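Local coordinates for clostripain-related protein (Bacteroides thetaiotaomicron, PDB 5L20) that is probably a cysteine peptidase of the clostripain (C11) family, the fragment here being the N-terminal part of its chain, at residues E9-M14 with R46-M51; T54-T59 with Y78-Y83. One frame throughout, in Å; residues are numbered along the deposited sequence.

Overall arrangement
Contacts 1 and 2 belong to one mixed beta sheet but to different parts of it. Contact 1 joins two neighbouring parallel strands, 10-16 and 45-52, inside the sheet, its centre about 6 Å from the centre of the chain; six of its ten touching residues are buried. The centre of contact 2 lies about 13 Å from the chain centre, at the open end of the antiparallel hairpin 57-66 and 69-79, and only one of its ten touching residues is buried. Regular backbone bonds and apolar packing carry the first; a tyrosine hydroxyl, a proline and a water enter the second. The two contacts touch, with the Phe50 ring packed on Ala58 and Tyr78.

Contact 1 of 2, residues E9-M14 with R46-M51; sequences EQTVFM and RIIIFM
Five backbone hydrogen bonds zip Gln10-Met14 to Arg46-Phe50 as parallel strands, their axes 18° apart. Val12 and Met14 each use both N and O: Val12 N reaches Arg46 O at 2.9 Å, and Ile48 N reaches Val12 O at 3.0 Å. Weaker CA-H...O contacts accompany this ladder, such as Phe13 CA to Ile48 O at 3.3 Å.

Apolar packing occupies both faces. On the face bearing Val12 and Met14, Met14 CB rests 4.0 Å from Ile49 CG1. On that of Thr11 and Phe13, Thr11 CG2 meets Ile48 CG1 at 3.8 Å, while the Thr11 hydroxyl turns to Thr102 and Ser100. With CG anti to the backbone N (chi1 177°), the Phe13 ring leans over the neighbouring strand, so that its edge meets Ile48 O and CE1 lies 3.6 Å from Phe50 CB. Cutting Phe13 back to an alanine is likely to open a gap beside Phe50 CB and take from Ile92, Leu93 and Val96 of helix 86-99 the ring they pack on.

These are neighbouring strands of a beta-alpha-beta unit connected by helix 23-37. The chemistry suggests that main-chain bonds set the register, while Phe13 and Phe50 meet helix 86-99 and Ile47 meets helix 23-37.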
ATOM      1  N   GLU A   9      14.809   9.467  -1.298  1.00 17.49           N
ATOM      2  CA  GLU A   9      14.281  10.478  -0.377  1.00 18.42           C
ATOM      3  C   GLU A   9      13.026  10.041   0.395  1.00 12.73           C
ATOM      4  O   GLU A   9      12.956  10.247   1.614  1.00 15.25           O
ATOM      5  CB  GLU A   9      13.984  11.804  -1.101  1.00 18.75           C
ATOM      6  CG  GLU A   9      15.221  12.541  -1.602  1.00 18.94           C
ATOM      7  CD  GLU A   9      16.215  12.857  -0.500  1.00 40.29           C
ATOM      8  OE1 GLU A   9      15.785  13.298   0.590  1.00 33.29           O
ATOM      9  OE2 GLU A   9      17.430  12.651  -0.724  1.00 42.41           O
ATOM     10  N   GLN A  10      12.046   9.468  -0.299  1.00 13.36           N
ATOM     11  CA  GLN A  10      10.749   9.230   0.326  1.00 11.52           C
ATOM     12  C   GLN A  10      10.081   7.998  -0.222  1.00 13.49           C
ATOM     13  O   GLN A  10      10.130   7.747  -1.408  1.00 13.14           O
ATOM     14  CB  GLN A  10       9.824  10.433   0.115  1.00 13.14           C
ATOM     15  CG  GLN A  10       8.465  10.293   0.805  1.00 12.66           C
ATOM     16  CD  GLN A  10       7.434  11.162   0.129  1.00 16.64           C
ATOM     17  OE1 GLN A  10       7.466  11.342  -1.094  1.00 16.02           O
ATOM     18  NE2 GLN A  10       6.466  11.657   0.900  1.00 14.67           N
ATOM     19  N   THR A  11       9.484   7.204   0.667  1.00 10.61           N
ATOM     20  CA  THR A  11       8.577   6.136   0.296  1.00 11.11           C
ATOM     21  C   THR A  11       7.188   6.506   0.763  1.00 10.79           C
ATOM     22  O   THR A  11       6.994   6.803   1.966  1.00 11.96           O
ATOM     23  CB  THR A  11       8.957   4.825   0.991  1.00 12.29           C
ATOM     24  OG1 THR A  11      10.284   4.447   0.625  1.00 12.96           O
ATOM     25  CG2 THR A  11       7.996   3.731   0.633  1.00 13.61           C
ATOM     26  N   VAL A  12       6.236   6.505  -0.165  1.00 10.03           N
ATOM     27  CA  VAL A  12       4.828   6.644   0.182  1.00  8.65           C
ATOM     28  C   VAL A  12       4.248   5.234   0.206  1.00 12.23           C
ATOM     29  O   VAL A  12       4.228   4.542  -0.827  1.00 12.98           O
ATOM     30  CB  VAL A  12       4.054   7.525  -0.840  1.00 12.08           C
ATOM     31  CG1 VAL A  12       2.579   7.584  -0.509  1.00 11.75           C
ATOM     32  CG2 VAL A  12       4.648   8.946  -0.887  1.00 12.17           C
ATOM     33  N   PHE A  13       3.820   4.793   1.386  1.00 11.14           N
ATOM     34  CA  PHE A  13       3.270   3.459   1.557  1.00  9.17           C
ATOM     35  C   PHE A  13       1.755   3.519   1.643  1.00  9.58           C
ATOM     36  O   PHE A  13       1.213   4.025   2.626  1.00 10.53           O
ATOM     37  CB  PHE A  13       3.865   2.813   2.805  1.00 12.41           C
ATOM     38  CG  PHE A  13       3.301   1.453   3.118  1.00  9.48           C
ATOM     39  CD1 PHE A  13       3.108   0.506   2.109  1.00 11.02           C
ATOM     40  CD2 PHE A  13       3.001   1.109   4.437  1.00 11.20           C
ATOM     41  CE1 PHE A  13       2.595  -0.746   2.426  1.00 10.47           C
ATOM     42  CE2 PHE A  13       2.510  -0.134   4.743  1.00  9.85           C
ATOM     43  CZ  PHE A  13       2.300  -1.061   3.750  1.00  8.49           C
ATOM     44  N   MET A  14       1.081   2.976   0.633  1.00  8.97           N
ATOM     45  CA  MET A  14      -0.362   2.875   0.618  1.00 10.42           C
ATOM     46  C   MET A  14      -0.732   1.507   1.180  1.00  9.08           C
ATOM     47  O   MET A  14      -0.374   0.462   0.583  1.00 11.30           O
ATOM     48  CB  MET A  14      -0.914   3.055  -0.794  1.00 11.38           C
ATOM     49  CG  MET A  14      -2.440   3.056  -0.793  1.00 13.26           C
ATOM     50  SD  MET A  14      -3.091   3.493  -2.420  1.00 16.65           S
ATOM     51  CE  MET A  14      -3.716   5.113  -1.993  1.00 19.64           C
ATOM     52  N   ARG A  46       9.512   6.564  -4.040  1.00 16.17           N
ATOM     53  CA  ARG A  46       8.847   5.337  -4.477  1.00 15.42           C
ATOM     54  C   ARG A  46       7.444   5.278  -3.884  1.00 13.44           C
ATOM     55  O   ARG A  46       7.215   5.777  -2.774  1.00 14.23           O
ATOM     56  CB  ARG A  46       9.613   4.090  -4.036  1.00 15.02           C
ATOM     57  CG  ARG A  46      10.982   3.836  -4.705  1.00 19.86           C
ATOM     58  CD  ARG A  46      11.426   2.362  -4.472  1.00 18.35           C
ATOM     59  NE  ARG A  46      12.834   2.105  -4.749  1.00 28.95           N
ATOM     60  CZ  ARG A  46      13.834   2.380  -3.909  1.00 31.74           C
ATOM     61  NH1 ARG A  46      13.593   2.950  -2.727  1.00 25.82           N
ATOM     62  NH2 ARG A  46      15.090   2.114  -4.259  1.00 33.46           N
ATOM     63  N   ILE A  47       6.531   4.641  -4.605  1.00 12.58           N
ATOM     64  CA  ILE A  47       5.203   4.333  -4.104  1.00 12.20           C
ATOM     65  C   ILE A  47       5.111   2.822  -3.953  1.00 13.38           C
ATOM     66  O   ILE A  47       5.294   2.091  -4.942  1.00 12.97           O
ATOM     67  CB  ILE A  47       4.085   4.825  -5.039  1.00 15.09           C
ATOM     68  CG1 ILE A  47       4.101   6.360  -5.105  1.00 15.87           C
ATOM     69  CG2 ILE A  47       2.743   4.320  -4.525  1.00 17.50           C
ATOM     70  CD1 ILE A  47       3.129   6.952  -6.065  1.00 16.38           C
ATOM     71  N   ILE A  48       4.846   2.366  -2.737  1.00 13.69           N
ATOM     72  CA  ILE A  48       4.742   0.947  -2.405  1.00 11.79           C
ATOM     73  C   ILE A  48       3.335   0.700  -1.881  1.00 15.53           C
ATOM     74  O   ILE A  48       2.851   1.479  -1.051  1.00 11.23           O
ATOM     75  CB  ILE A  48       5.761   0.537  -1.320  1.00 11.95           C
ATOM     76  CG1 ILE A  48       7.198   0.896  -1.717  1.00 12.16           C
ATOM     77  CG2 ILE A  48       5.551  -0.937  -0.931  1.00 14.88           C
ATOM     78  CD1 ILE A  48       7.671   0.152  -2.978  1.00 15.85           C
ATOM     79  N   ILE A  49       2.666  -0.342  -2.367  1.00 11.42           N
ATOM     80  CA  ILE A  49       1.305  -0.631  -1.983  1.00 11.00           C
ATOM     81  C   ILE A  49       1.182  -2.032  -1.414  1.00 12.11           C
ATOM     82  O   ILE A  49       1.697  -2.984  -2.010  1.00 11.83           O
ATOM     83  CB  ILE A  49       0.343  -0.473  -3.173  1.00 11.80           C
ATOM     84  CG1 ILE A  49       0.552   0.922  -3.790  1.00 15.22           C
ATOM     85  CG2 ILE A  49      -1.086  -0.747  -2.738  1.00 12.97           C
ATOM     86  CD1 ILE A  49      -0.439   1.303  -4.862  1.00 15.43           C
ATOM     87  N   PHE A  50       0.565  -2.146  -0.241  1.00 12.85           N
ATOM     88  CA  PHE A  50       0.127  -3.419   0.328  1.00 11.33           C
ATOM     89  C   PHE A  50      -1.366  -3.474   0.170  1.00 11.92           C
ATOM     90  O   PHE A  50      -2.075  -2.606   0.684  1.00 11.99           O
ATOM     91  CB  PHE A  50       0.499  -3.544   1.807  1.00 11.90           C
ATOM     92  CG  PHE A  50      -0.078  -4.747   2.502  1.00 12.01           C
ATOM     93  CD1 PHE A  50      -1.351  -4.710   3.077  1.00 13.15           C
ATOM     94  CD2 PHE A  50       0.683  -5.922   2.607  1.00 11.72           C
ATOM     95  CE1 PHE A  50      -1.849  -5.832   3.777  1.00 12.67           C
ATOM     96  CE2 PHE A  50       0.196  -7.031   3.293  1.00 12.76           C
ATOM     97  CZ  PHE A  50      -1.065  -6.995   3.878  1.00 12.74           C
ATOM     98  N   MET A  51      -1.881  -4.488  -0.522  1.00 11.79           N
ATOM     99  CA  MET A  51      -3.321  -4.617  -0.628  1.00 12.07           C
ATOM    100  C   MET A  51      -3.788  -6.051  -0.421  1.00 14.83           C
ATOM    101  O   MET A  51      -3.280  -6.971  -1.081  1.00 15.37           O
ATOM    102  CB  MET A  51      -3.836  -4.103  -1.975  1.00 14.65           C
ATOM    103  CG  MET A  51      -5.328  -4.247  -2.060  1.00 16.85           C
ATOM    104  SD  MET A  51      -5.990  -3.487  -3.540  1.00 19.18           S
ATOM    105  CE  MET A  51      -7.660  -4.092  -3.462  1.00 17.35           C
TER

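Contact 2 of 2, residues T54-T59 with Y78-Y83; sequences TATKAT and YTDPAY
This is a surface contact at the open end of a beta hairpin, where strand 57-66 starts and strand 69-79 runs out into a loop. Ala58 and Tyr78 form an antiparallel hydrogen-bonded pair: Tyr78 N gives to Ala58 O at 2.8 Å, and Ala58 N to Tyr78 O at 3.2 Å. Lys57 and Thr79 follow as a non-hydrogen-bonded pair, and Asp80 N then bonds to Thr56 O at 2.8 Å, carrying the backbone pairing one step past the strand. The Thr56 and Asp80 side chains lie alongside each other there, Thr56 CB 3.6 Å from Asp80 OD1.

The hairpin continues, antiparallel, a sheet whose other three strands, 45-52, 10-16 and 104-109, are parallel; 69-79 is its outermost strand on that side. The face bearing Ala58 and Tyr78 turns to helix 86-99, where the Tyr78 hydroxyl bonds to Asp95, while Ala58 also touches Phe50 and Cys52 of the adjoining strand 45-52. Ala58 CB touches both Tyr78 CD1 and Pro81 CG, 4.1 Å from each, and the two approach roughly at right angles. The Tyr78 ring presents its edge to Ala58 O and meets Phe50 edge-to-face.

Before the strand, Thr54 OG1 accepts from Thr56 N in an ST turn, which bends the chain around Ala55. With CG between the backbone N and carbonyl carbon (chi1 49°), the Tyr83 ring is swung back toward that bend, and its hydroxyl donates to Ala55 O at 2.7 Å. The bond lies in the carbonyl plane, on a lone pair, with the ring edge-on to the same oxygen. A water donates to Pro81 O at 2.8 Å and weakly to Ala55 O, linking loop and bend a second time. Beyond the bond, Tyr83 also packs against Pro17, Trp18 and Cys52.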
ATOM      1  N   THR A  54      -8.035 -10.657  -0.752  1.00 17.06           N
ATOM      2  CA  THR A  54      -9.066 -11.324   0.045  1.00 18.60           C
ATOM      3  C   THR A  54      -8.714 -11.115   1.506  1.00 16.56           C
ATOM      4  O   THR A  54      -7.674 -10.504   1.807  1.00 17.90           O
ATOM      5  CB  THR A  54      -9.158 -12.846  -0.241  1.00 21.13           C
ATOM      6  OG1 THR A  54      -8.044 -13.512   0.376  1.00 20.06           O
ATOM      7  CG2 THR A  54      -9.178 -13.138  -1.752  1.00 20.56           C
ATOM      8  N   ALA A  55      -9.523 -11.644   2.419  1.00 16.31           N
ATOM      9  CA  ALA A  55      -9.248 -11.475   3.846  1.00 18.58           C
ATOM     10  C   ALA A  55      -7.920 -12.120   4.264  1.00 23.08           C
ATOM     11  O   ALA A  55      -7.327 -11.735   5.280  1.00 21.09           O
ATOM     12  CB  ALA A  55     -10.376 -12.045   4.669  1.00 21.79           C
ATOM     13  N   THR A  56      -7.455 -13.083   3.471  1.00 18.47           N
ATOM     14  CA  THR A  56      -6.297 -13.907   3.815  1.00 19.35           C
ATOM     15  C   THR A  56      -5.178 -13.881   2.773  1.00 20.57           C
ATOM     16  O   THR A  56      -4.168 -14.572   2.927  1.00 23.49           O
ATOM     17  CB  THR A  56      -6.712 -15.377   4.001  1.00 20.25           C
ATOM     18  OG1 THR A  56      -7.325 -15.835   2.787  1.00 24.28           O
ATOM     19  CG2 THR A  56      -7.701 -15.500   5.141  1.00 23.70           C
ATOM     20  N   LYS A  57      -5.327 -13.066   1.736  1.00 18.07           N
ATOM     21  CA  LYS A  57      -4.334 -12.985   0.670  1.00 16.88           C
ATOM     22  C   LYS A  57      -4.000 -11.529   0.402  1.00 19.06           C
ATOM     23  O   LYS A  57      -4.901 -10.705   0.247  1.00 19.42           O
ATOM     24  CB  LYS A  57      -4.838 -13.636  -0.623  1.00 22.01           C
ATOM     25  CG  LYS A  57      -4.961 -15.153  -0.539  1.00 29.81           C
ATOM     26  CD  LYS A  57      -5.457 -15.707  -1.860  1.00 37.88           C
ATOM     27  CE  LYS A  57      -4.573 -15.229  -2.997  1.00 46.67           C
ATOM     28  NZ  LYS A  57      -5.127 -15.593  -4.331  1.00 58.43           N
ATOM     29  N   ALA A  58      -2.713 -11.216   0.326  1.00 16.48           N
ATOM     30  CA  ALA A  58      -2.302  -9.850   0.031  1.00 17.00           C
ATOM     31  C   ALA A  58      -1.100  -9.837  -0.871  1.00 17.59           C
ATOM     32  O   ALA A  58      -0.358 -10.834  -0.980  1.00 16.17           O
ATOM     33  CB  ALA A  58      -1.982  -9.079   1.319  1.00 13.98           C
ATOM     34  N   THR A  59      -0.896  -8.696  -1.509  1.00 12.19           N
ATOM     35  CA  THR A  59       0.265  -8.483  -2.345  0.59 14.22           C
ATOM     36  C   THR A  59       0.949  -7.173  -1.961  1.00 13.68           C
ATOM     37  O   THR A  59       0.272  -6.211  -1.566  1.00 15.61           O
ATOM     38  CB  THR A  59      -0.131  -8.487  -3.846  0.59 17.97           C
ATOM     39  OG1 THR A  59       1.009  -8.282  -4.675  0.59 18.49           O
ATOM     40  CG2 THR A  59      -1.148  -7.421  -4.144  0.59 15.63           C
ATOM     41  N   TYR A  78       1.513 -12.535   0.169  1.00 14.14           N
ATOM     42  CA  TYR A  78       1.328 -12.961   1.536  1.00 14.32           C
ATOM     43  C   TYR A  78       0.177 -13.932   1.652  1.00 19.76           C
ATOM     44  O   TYR A  78      -0.866 -13.748   1.014  1.00 18.58           O
ATOM     45  CB  TYR A  78       1.019 -11.787   2.478  1.00 14.73           C
ATOM     46  CG  TYR A  78       2.033 -10.677   2.546  1.00 13.77           C
ATOM     47  CD1 TYR A  78       2.083  -9.703   1.560  1.00 15.72           C
ATOM     48  CD2 TYR A  78       2.897 -10.576   3.612  1.00 14.79           C
ATOM     49  CE1 TYR A  78       2.996  -8.663   1.623  1.00 15.55           C
ATOM     50  CE2 TYR A  78       3.812  -9.533   3.699  1.00 12.89           C
ATOM     51  CZ  TYR A  78       3.857  -8.591   2.685  1.00 16.07           C
ATOM     52  OH  TYR A  78       4.757  -7.555   2.748  1.00 14.85           O
ATOM     53  N   THR A  79       0.364 -14.942   2.492  1.00 18.41           N
ATOM     54  CA  THR A  79      -0.718 -15.844   2.857  1.00 18.48           C
ATOM     55  C   THR A  79      -0.985 -15.699   4.351  1.00 18.54           C
ATOM     56  O   THR A  79      -0.046 -15.711   5.143  1.00 19.83           O
ATOM     57  CB  THR A  79      -0.365 -17.300   2.491  1.00 23.66           C
ATOM     58  OG1 THR A  79      -0.318 -17.419   1.063  1.00 24.80           O
ATOM     59  CG2 THR A  79      -1.404 -18.258   3.039  1.00 31.82           C
ATOM     60  N   ASP A  80      -2.251 -15.516   4.716  1.00 20.57           N
ATOM     61  CA  ASP A  80      -2.644 -15.269   6.107  1.00 21.41           C
ATOM     62  C   ASP A  80      -1.824 -14.181   6.813  1.00 21.02           C
ATOM     63  O   ASP A  80      -1.406 -14.382   7.953  1.00 20.85           O
ATOM     64  CB  ASP A  80      -2.537 -16.563   6.934  1.00 23.71           C
ATOM     65  CG  ASP A  80      -3.390 -17.699   6.373  1.00 36.01           C
ATOM     66  OD1 ASP A  80      -4.542 -17.435   5.985  1.00 29.63           O
ATOM     67  OD2 ASP A  80      -2.901 -18.852   6.320  1.00 38.66           O
ATOM     68  N   PRO A  81      -1.602 -13.029   6.158  1.00 18.51           N
ATOM     69  CA  PRO A  81      -0.871 -11.980   6.895  1.00 18.50           C
ATOM     70  C   PRO A  81      -1.651 -11.519   8.120  1.00 17.75           C
ATOM     71  O   PRO A  81      -2.870 -11.430   8.058  1.00 18.61           O
ATOM     72  CB  PRO A  81      -0.745 -10.852   5.877  1.00 17.25           C
ATOM     73  CG  PRO A  81      -1.906 -11.028   4.978  1.00 17.82           C
ATOM     74  CD  PRO A  81      -2.140 -12.542   4.878  1.00 18.81           C
ATOM     75  N   ALA A  82      -0.960 -11.234   9.217  1.00 17.40           N
ATOM     76  CA  ALA A  82      -1.621 -10.928  10.475  1.00 16.32           C
ATOM     77  C   ALA A  82      -1.752  -9.418  10.645  1.00 14.22           C
ATOM     78  O   ALA A  82      -1.202  -8.812  11.579  1.00 14.18           O
ATOM     79  CB  ALA A  82      -0.847 -11.545  11.635  1.00 16.77           C
ATOM     80  N   TYR A  83      -2.476  -8.809   9.719  1.00 13.41           N
ATOM     81  CA  TYR A  83      -2.469  -7.357   9.606  1.00 14.25           C
ATOM     82  C   TYR A  83      -3.280  -6.675  10.708  1.00 12.58           C
ATOM     83  O   TYR A  83      -3.243  -5.455  10.813  1.00 13.07           O
ATOM     84  CB  TYR A  83      -2.964  -6.934   8.212  1.00 14.68           C
ATOM     85  CG  TYR A  83      -4.252  -7.612   7.821  1.00 13.81           C
ATOM     86  CD1 TYR A  83      -5.487  -7.122   8.240  1.00 15.13           C
ATOM     87  CD2 TYR A  83      -4.226  -8.747   7.002  1.00 14.25           C
ATOM     88  CE1 TYR A  83      -6.663  -7.763   7.902  1.00 15.79           C
ATOM     89  CE2 TYR A  83      -5.404  -9.395   6.671  1.00 17.34           C
ATOM     90  CZ  TYR A  83      -6.609  -8.889   7.120  1.00 16.14           C
ATOM     91  OH  TYR A  83      -7.779  -9.511   6.786  1.00 17.04           O
TER
HETATM   92  O   HOH W   1      -4.929 -13.103   7.289  1.00 25.10           O